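Local structure of activated BY transcription factor SSRB (Salmonella enterica, 2WNW) at residues Pro89-Asp94 with Asn99-Asp104; Phe52-Gly57 with Phe116-Ala121; His315-Asn320 with Gly371-Tyr376. The protein is a glycoside hydrolase family 30 protein that pairs a TIM-barrel domain with a beta-sandwich domain. All blocks are in the same frame, centred on the assembly; numbering follows the deposited sequence.

Interaction 1: residues Pro89-Asp94 with Asn99-Asp104; sequences PIQSCD and NYAYVD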
# COMPACT_ATOMS: atom_id res chain seq x y z
N PRO A 89 30.71 7.16 -6.76
CA PRO A 89 31.16 6.28 -7.84
C PRO A 89 32.59 5.77 -7.78
O PRO A 89 33.50 6.49 -7.36
CB PRO A 89 30.93 7.14 -9.07
CG PRO A 89 31.35 8.49 -8.58
CD PRO A 89 30.69 8.57 -7.21
N ILE A 90 32.76 4.52 -8.19
CA ILE A 90 34.06 3.88 -8.28
C ILE A 90 34.36 4.08 -9.76
O ILE A 90 33.78 3.42 -10.62
CB ILE A 90 33.97 2.37 -7.92
CG1 ILE A 90 33.53 2.21 -6.47
CG2 ILE A 90 35.32 1.68 -8.17
CD1 ILE A 90 33.33 0.76 -6.01
N GLN A 91 35.26 5.03 -10.04
CA GLN A 91 35.63 5.46 -11.39
C GLN A 91 34.50 6.38 -11.87
O GLN A 91 33.56 6.65 -11.13
CB GLN A 91 35.85 4.27 -12.34
CG GLN A 91 36.95 3.32 -11.84
CD GLN A 91 37.51 2.40 -12.91
OE1 GLN A 91 36.78 1.90 -13.77
NE2 GLN A 91 38.82 2.16 -12.85
N SER A 92 34.57 6.85 -13.11
CA SER A 92 33.58 7.79 -13.62
C SER A 92 32.13 7.34 -13.83
O SER A 92 31.85 6.17 -14.10
CB SER A 92 34.09 8.40 -14.93
OG SER A 92 34.30 7.38 -15.90
N CYS A 93 31.21 8.30 -13.68
CA CYS A 93 29.79 8.09 -13.92
C CYS A 93 29.47 9.23 -14.89
O CYS A 93 30.38 9.98 -15.26
CB CYS A 93 28.96 8.19 -12.63
SG CYS A 93 28.89 9.81 -11.82
N ASP A 94 28.22 9.38 -15.32
CA ASP A 94 27.91 10.45 -16.27
C ASP A 94 28.16 11.83 -15.68
O ASP A 94 28.53 12.76 -16.41
CB ASP A 94 26.46 10.33 -16.78
CG ASP A 94 25.44 10.30 -15.67
OD1 ASP A 94 25.67 9.59 -14.67
OD2 ASP A 94 24.39 10.97 -15.81
N ASN A 99 35.16 10.49 -18.93
CA ASN A 99 35.46 9.14 -18.46
C ASN A 99 36.83 9.10 -17.79
O ASN A 99 37.74 9.82 -18.21
CB ASN A 99 35.48 8.14 -19.62
CG ASN A 99 34.13 7.99 -20.30
OD1 ASN A 99 33.19 7.43 -19.73
ND2 ASN A 99 34.04 8.48 -21.53
N TYR A 100 36.96 8.28 -16.76
CA TYR A 100 38.24 8.11 -16.08
C TYR A 100 38.25 6.79 -15.31
O TYR A 100 37.21 6.37 -14.78
CB TYR A 100 38.56 9.29 -15.15
CG TYR A 100 37.68 9.47 -13.93
CD1 TYR A 100 37.85 8.68 -12.79
CD2 TYR A 100 36.66 10.43 -13.92
CE1 TYR A 100 37.03 8.85 -11.67
CE2 TYR A 100 35.84 10.60 -12.81
CZ TYR A 100 36.03 9.81 -11.69
OH TYR A 100 35.19 9.96 -10.60
N ALA A 101 39.40 6.13 -15.30
CA ALA A 101 39.55 4.85 -14.60
C ALA A 101 40.84 4.90 -13.79
O ALA A 101 41.70 5.75 -14.02
CB ALA A 101 39.60 3.71 -15.60
N TYR A 102 40.98 3.98 -12.84
CA TYR A 102 42.16 3.94 -11.99
C TYR A 102 43.36 3.27 -12.66
O TYR A 102 44.49 3.37 -12.19
CB TYR A 102 41.80 3.25 -10.67
CG TYR A 102 40.63 3.92 -9.98
CD1 TYR A 102 39.62 3.17 -9.38
CD2 TYR A 102 40.54 5.31 -9.93
CE1 TYR A 102 38.54 3.79 -8.76
CE2 TYR A 102 39.46 5.94 -9.30
CZ TYR A 102 38.47 5.17 -8.72
OH TYR A 102 37.40 5.78 -8.09
N VAL A 103 43.10 2.58 -13.77
CA VAL A 103 44.14 1.93 -14.55
C VAL A 103 43.63 1.94 -16.00
O VAL A 103 42.47 1.62 -16.24
CB VAL A 103 44.40 0.47 -14.07
CG1 VAL A 103 43.16 -0.39 -14.27
CG2 VAL A 103 45.58 -0.12 -14.81
N ASP A 104 44.48 2.31 -16.95
CA ASP A 104 44.04 2.41 -18.33
C ASP A 104 44.54 1.40 -19.35
O ASP A 104 44.05 1.38 -20.48
CB ASP A 104 44.34 3.82 -18.85
CG ASP A 104 43.63 4.89 -18.05
OD1 ASP A 104 42.38 4.90 -18.05
OD2 ASP A 104 44.33 5.71 -17.42
O HOH W 1 35.41 8.10 -8.80
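Tyr100 meets Ser92 through backbone and side chain together. Before it, Asn99 touches Ser92 OG with CA and CB, while its own side-chain nitrogen, Asn99 ND2, bonds to Asn157. Two hydrogen bonds join Tyr100 to Ser92, one to the serine hydroxyl and one from its backbone N: Tyr100 N donates to Ser92 OG (2.9 Å, N-H...O angle 159°), and Ser92 N donates to Tyr100 O over 3.2 Å, nearly straight at 166°. With chi1 near 60°, Ser92 OG sits between its own backbone N and carbonyl carbon, where it can receive Tyr100 N and also bond to Asp204. Above this clasp the Tyr100 ring folds back over the serine: Ser92 CB lies 3.7 Å from the ring centroid over one face, a CH-pi contact. The far end of the ring reaches a water at its edge, 2.6 Å from Tyr100 OH; the same water lies within hydrogen-bonding distance of Pro89 O and may donate to it, and it only weakly accepts from Gln91 N. Ala101 stands next, its CB against the end of the Gln91 side chain. Tyr102 then turns its ring back toward the strand. Gln91 CG lies over one face, 3.8 Å from the centroid, while Ile90 CG2 touches the ring edge at Tyr102 CE1 (3.9 Å). The phenol oxygen is gripped twice: Gln91 N donates to Tyr102 OH over 3.0 Å, and Asp119 binds the same hydroxyl from the helix 117-122. Helix 167-183 packs on Ile90, Gln91 and Tyr102, so this polar network is largely buried. The arrangement is that of a TIM-barrel loop: the chain leaves the C-terminal end of strand 85-90, the second of the barrel, and doubles back so that two tyrosines cover the strand's exit.

Interaction 2: residues Phe52-Gly57 with Phe116-Ala121; sequences FTEGAG and FSRDEA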
# COMPACT_ATOMS: atom_id res chain seq x y z
N PHE A 52 27.96 11.90 -3.75
CA PHE A 52 29.17 12.64 -4.06
C PHE A 52 29.60 12.14 -5.44
O PHE A 52 29.83 10.95 -5.62
CB PHE A 52 30.30 12.31 -3.08
CG PHE A 52 29.99 12.62 -1.64
CD1 PHE A 52 29.86 11.59 -0.71
CD2 PHE A 52 29.87 13.93 -1.20
CE1 PHE A 52 29.62 11.86 0.64
CE2 PHE A 52 29.63 14.22 0.14
CZ PHE A 52 29.51 13.18 1.06
N THR A 53 29.68 13.05 -6.41
CA THR A 53 30.12 12.69 -7.76
C THR A 53 31.22 13.67 -8.13
O THR A 53 31.37 14.70 -7.48
CB THR A 53 28.99 12.82 -8.80
OG1 THR A 53 28.48 14.16 -8.77
CG2 THR A 53 27.87 11.83 -8.50
N GLU A 54 31.99 13.36 -9.17
CA GLU A 54 33.04 14.28 -9.59
C GLU A 54 32.39 15.62 -9.93
O GLU A 54 32.94 16.68 -9.64
CB GLU A 54 33.78 13.74 -10.82
CG GLU A 54 34.62 14.82 -11.52
CD GLU A 54 35.69 14.25 -12.43
OE1 GLU A 54 36.80 13.97 -11.93
OE2 GLU A 54 35.41 14.09 -13.64
N GLY A 55 31.20 15.56 -10.52
CA GLY A 55 30.49 16.79 -10.86
C GLY A 55 30.22 17.63 -9.63
O GLY A 55 30.51 18.82 -9.61
N ALA A 56 29.64 17.01 -8.61
CA ALA A 56 29.34 17.72 -7.37
C ALA A 56 30.63 18.23 -6.74
O ALA A 56 30.67 19.34 -6.20
CB ALA A 56 28.60 16.80 -6.40
N GLY A 57 31.69 17.43 -6.81
CA GLY A 57 32.97 17.81 -6.25
C GLY A 57 33.58 19.02 -6.92
O GLY A 57 34.09 19.92 -6.26
N PHE A 116 44.83 7.53 -8.57
CA PHE A 116 43.64 8.03 -7.90
C PHE A 116 43.74 9.55 -7.76
O PHE A 116 42.92 10.17 -7.08
CB PHE A 116 43.51 7.42 -6.51
CG PHE A 116 43.21 5.95 -6.52
CD1 PHE A 116 41.92 5.49 -6.74
CD2 PHE A 116 44.22 5.02 -6.31
CE1 PHE A 116 41.63 4.13 -6.75
CE2 PHE A 116 43.94 3.65 -6.32
CZ PHE A 116 42.64 3.21 -6.54
N SER A 117 44.74 10.14 -8.41
CA SER A 117 44.94 11.59 -8.33
C SER A 117 43.68 12.38 -8.66
O SER A 117 43.39 13.40 -8.02
CB SER A 117 46.09 12.01 -9.25
OG SER A 117 45.81 11.71 -10.60
N ARG A 118 42.94 11.92 -9.66
CA ARG A 118 41.72 12.61 -10.06
C ARG A 118 40.68 12.63 -8.94
O ARG A 118 40.08 13.67 -8.67
CB ARG A 118 41.15 11.95 -11.31
CG ARG A 118 39.99 12.70 -11.90
CD ARG A 118 39.95 12.52 -13.40
NE ARG A 118 38.73 13.07 -13.97
CZ ARG A 118 38.49 13.17 -15.28
NH1 ARG A 118 39.41 12.76 -16.15
NH2 ARG A 118 37.34 13.66 -15.71
N ASP A 119 40.47 11.50 -8.28
CA ASP A 119 39.52 11.45 -7.18
C ASP A 119 40.04 12.28 -6.01
O ASP A 119 39.26 12.89 -5.27
CB ASP A 119 39.30 10.01 -6.70
CG ASP A 119 38.42 9.20 -7.64
OD1 ASP A 119 37.83 8.20 -7.18
OD2 ASP A 119 38.33 9.55 -8.84
N GLU A 120 41.36 12.32 -5.85
CA GLU A 120 41.96 13.07 -4.75
C GLU A 120 41.74 14.57 -4.88
O GLU A 120 41.65 15.29 -3.88
CB GLU A 120 43.47 12.78 -4.67
CG GLU A 120 43.77 11.29 -4.52
CD GLU A 120 45.25 10.99 -4.33
OE1 GLU A 120 46.08 11.64 -4.99
OE2 GLU A 120 45.56 10.08 -3.53
N ALA A 121 41.62 15.05 -6.11
CA ALA A 121 41.41 16.47 -6.33
C ALA A 121 39.94 16.88 -6.45
O ALA A 121 39.56 17.96 -6.02
CB ALA A 121 42.17 16.91 -7.58
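Glu54 opens the helix 54-61 and Arg118 lies in the first turn of the helix 117-122; their backbones stay well apart, the nearest alpha carbons, Glu54 CA and Asp119 CA, being 7.5 Å from each other. Thr53 caps the first helix, its OG1 accepting from Ala56 N at 3.1 Å. The gap is bridged by two long side chains. With chi1 at 164°, CG of Glu54 points away from the backbone N, and the extended chain carries the carboxylate across, while Arg118 bends at chi2, about its CB-CG bond, to meet it. The guanidinium is engaged side-on: Arg118 NE donates to Glu54 OE1 over 2.9 Å at 173°, and Arg118 NH2 donates to Glu54 OE2, also over 2.9 Å. Each oxygen uses its syn lone pair, and the two flat groups are nearly coplanar, 12° apart. Neither oxygen depends on the arginine alone, since OE1 also bonds to His122 and OE2 to the backbone nitrogen of Leu97. This bidentate salt bridge fixes the rotation of both groups, and so many donors around a buried carboxylate would be expected to stabilise its negative charge.

Interaction 3: residues His315-Asn320 with Gly371-Tyr376; sequences HDMIGN and GHFCRY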
# COMPACT_ATOMS: atom_id res chain seq x y z
N HIS A 315 6.45 11.76 -2.58
CA HIS A 315 5.62 10.61 -2.94
C HIS A 315 6.42 9.31 -2.95
O HIS A 315 5.98 8.30 -2.41
CB HIS A 315 4.98 10.83 -4.31
CG HIS A 315 4.13 9.68 -4.77
ND1 HIS A 315 2.91 9.39 -4.22
CD2 HIS A 315 4.34 8.75 -5.74
CE1 HIS A 315 2.40 8.32 -4.81
NE2 HIS A 315 3.25 7.92 -5.74
N ASP A 316 7.61 9.33 -3.55
CA ASP A 316 8.40 8.11 -3.60
C ASP A 316 8.97 7.73 -2.24
O ASP A 316 8.96 6.56 -1.87
CB ASP A 316 9.54 8.24 -4.62
CG ASP A 316 10.09 6.89 -5.03
OD1 ASP A 316 11.17 6.50 -4.53
OD2 ASP A 316 9.43 6.22 -5.84
N MET A 317 9.44 8.72 -1.49
CA MET A 317 9.99 8.45 -0.16
C MET A 317 8.96 7.84 0.78
O MET A 317 9.22 6.84 1.44
CB MET A 317 10.56 9.73 0.45
CG MET A 317 11.78 10.26 -0.29
SD MET A 317 12.34 11.85 0.34
CE MET A 317 13.30 11.34 1.77
N ILE A 318 7.78 8.45 0.84
CA ILE A 318 6.72 7.94 1.71
C ILE A 318 6.34 6.52 1.32
O ILE A 318 6.26 5.64 2.17
CB ILE A 318 5.48 8.87 1.67
CG1 ILE A 318 5.84 10.22 2.31
CG2 ILE A 318 4.32 8.21 2.41
CD1 ILE A 318 4.77 11.29 2.15
N GLY A 319 6.10 6.30 0.03
CA GLY A 319 5.74 4.97 -0.43
C GLY A 319 6.80 3.92 -0.14
O GLY A 319 6.48 2.81 0.29
N ASN A 320 8.06 4.26 -0.39
CA ASN A 320 9.16 3.33 -0.16
C ASN A 320 9.21 2.90 1.30
O ASN A 320 9.23 1.71 1.61
CB ASN A 320 10.50 3.97 -0.54
CG ASN A 320 10.69 4.08 -2.04
OD1 ASN A 320 11.64 4.69 -2.52
ND2 ASN A 320 9.78 3.47 -2.79
N GLY A 371 14.10 17.18 3.64
CA GLY A 371 14.22 17.65 5.01
C GLY A 371 13.14 17.20 5.97
O GLY A 371 13.41 17.00 7.15
N HIS A 372 11.91 17.06 5.48
CA HIS A 372 10.82 16.62 6.35
C HIS A 372 11.13 15.26 6.94
O HIS A 372 10.55 14.87 7.96
CB HIS A 372 9.49 16.60 5.58
CG HIS A 372 8.76 17.90 5.62
ND1 HIS A 372 7.98 18.29 6.69
CD2 HIS A 372 8.75 18.95 4.76
CE1 HIS A 372 7.53 19.51 6.49
NE2 HIS A 372 7.98 19.94 5.33
N PHE A 373 12.05 14.54 6.31
CA PHE A 373 12.49 13.22 6.77
C PHE A 373 13.84 13.26 7.50
O PHE A 373 13.93 13.00 8.70
CB PHE A 373 12.66 12.24 5.61
CG PHE A 373 11.38 11.64 5.10
CD1 PHE A 373 10.63 12.31 4.14
CD2 PHE A 373 10.96 10.39 5.54
CE1 PHE A 373 9.46 11.73 3.62
CE2 PHE A 373 9.80 9.81 5.03
CZ PHE A 373 9.05 10.48 4.07
N CYS A 374 14.89 13.57 6.74
CA CYS A 374 16.26 13.55 7.24
C CYS A 374 16.62 14.41 8.45
O CYS A 374 17.53 14.05 9.20
CB CYS A 374 17.24 13.84 6.10
SG CYS A 374 17.30 15.55 5.56
N ARG A 375 15.94 15.52 8.64
CA ARG A 375 16.25 16.39 9.77
C ARG A 375 15.75 15.82 11.10
O ARG A 375 16.23 16.21 12.17
CB ARG A 375 15.63 17.78 9.57
CG ARG A 375 16.12 18.51 8.32
CD ARG A 375 15.29 19.74 8.02
NE ARG A 375 15.62 20.87 8.89
CZ ARG A 375 16.68 21.65 8.74
NH1 ARG A 375 17.54 21.44 7.75
NH2 ARG A 375 16.89 22.66 9.58
N TYR A 376 14.82 14.88 11.04
CA TYR A 376 14.23 14.33 12.26
C TYR A 376 14.34 12.84 12.51
O TYR A 376 14.24 12.40 13.65
CB TYR A 376 12.75 14.74 12.30
CG TYR A 376 12.56 16.18 11.88
CD1 TYR A 376 12.96 17.23 12.71
CD2 TYR A 376 12.06 16.50 10.62
CE1 TYR A 376 12.88 18.55 12.29
CE2 TYR A 376 11.98 17.81 10.19
CZ TYR A 376 12.40 18.84 11.02
OH TYR A 376 12.37 20.13 10.57
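Phe373 reaches out from the helix 365-374 to touch Met317 and Ile318 of the helix 305-322, and these three buried side chains make the whole contact. The alpha carbons of Met317 and Phe373, the nearest pair, are 8.8 Å apart, so the two helices meet through side chains, and no hydrogen bond links the segments. Phe373 loses the largest area to its partners, 83 Å², and Met317 follows with 51 Å². The methionine and the phenylalanine run past each other in opposite directions. Met317 CB stands 3.9 Å from Phe373 CE1, near the far end of the ring, whereas Met317 CE lies 3.7 Å from Phe373 CD1, closer to the root. A bend at the last torsion of the methionine (chi3 82°) turns CE in toward the ring. The sulfur follows obliquely: Met317 SD is 4.8 Å from the ring centroid and 37° off the normal, a Met-aromatic contact in which SD is not centred over the face. Ile318 approaches differently, its side chain crossing that of Phe373 at about a right angle: its CG1 lies in the ring plane at the edge, 3.7 Å from Phe373 CZ. The ring thus has Ile318 at its edge and Met317 set obliquely to it. Strand 405-411 places Val408 beside Phe373 and Tyr410 beside Ile318, adding residues of the beta-sandwich to the cluster. The arrangement is a helix-to-helix hydrophobic contact on the outside of the TIM barrel, where helices of the barrel domain adjoin the accompanying beta-sandwich, the two-domain plan of family 30.

Overall arrangement
Interactions 1 and 2 form one neighbourhood, with centres 10 Å apart, and interaction 1 is nested along the chain inside the loop closed by interaction 2. They join directly: Asp119, from a segment of interaction 2, is shared with interaction 1, and the Tyr100 ring packs against Arg118. Together they tie the exit of strand 85-90 to the helices 54-61 and 117-122. Interaction 3 comes later in the chain; its centre is 31 Å from that of interaction 1 and 28 Å from that of interaction 2, without touching either. All three belong to the TIM-barrel domain, yet the first two lie just after the strands 48-51 and 85-90, the first and second of the barrel, whereas the third lies beside the beta-sandwich.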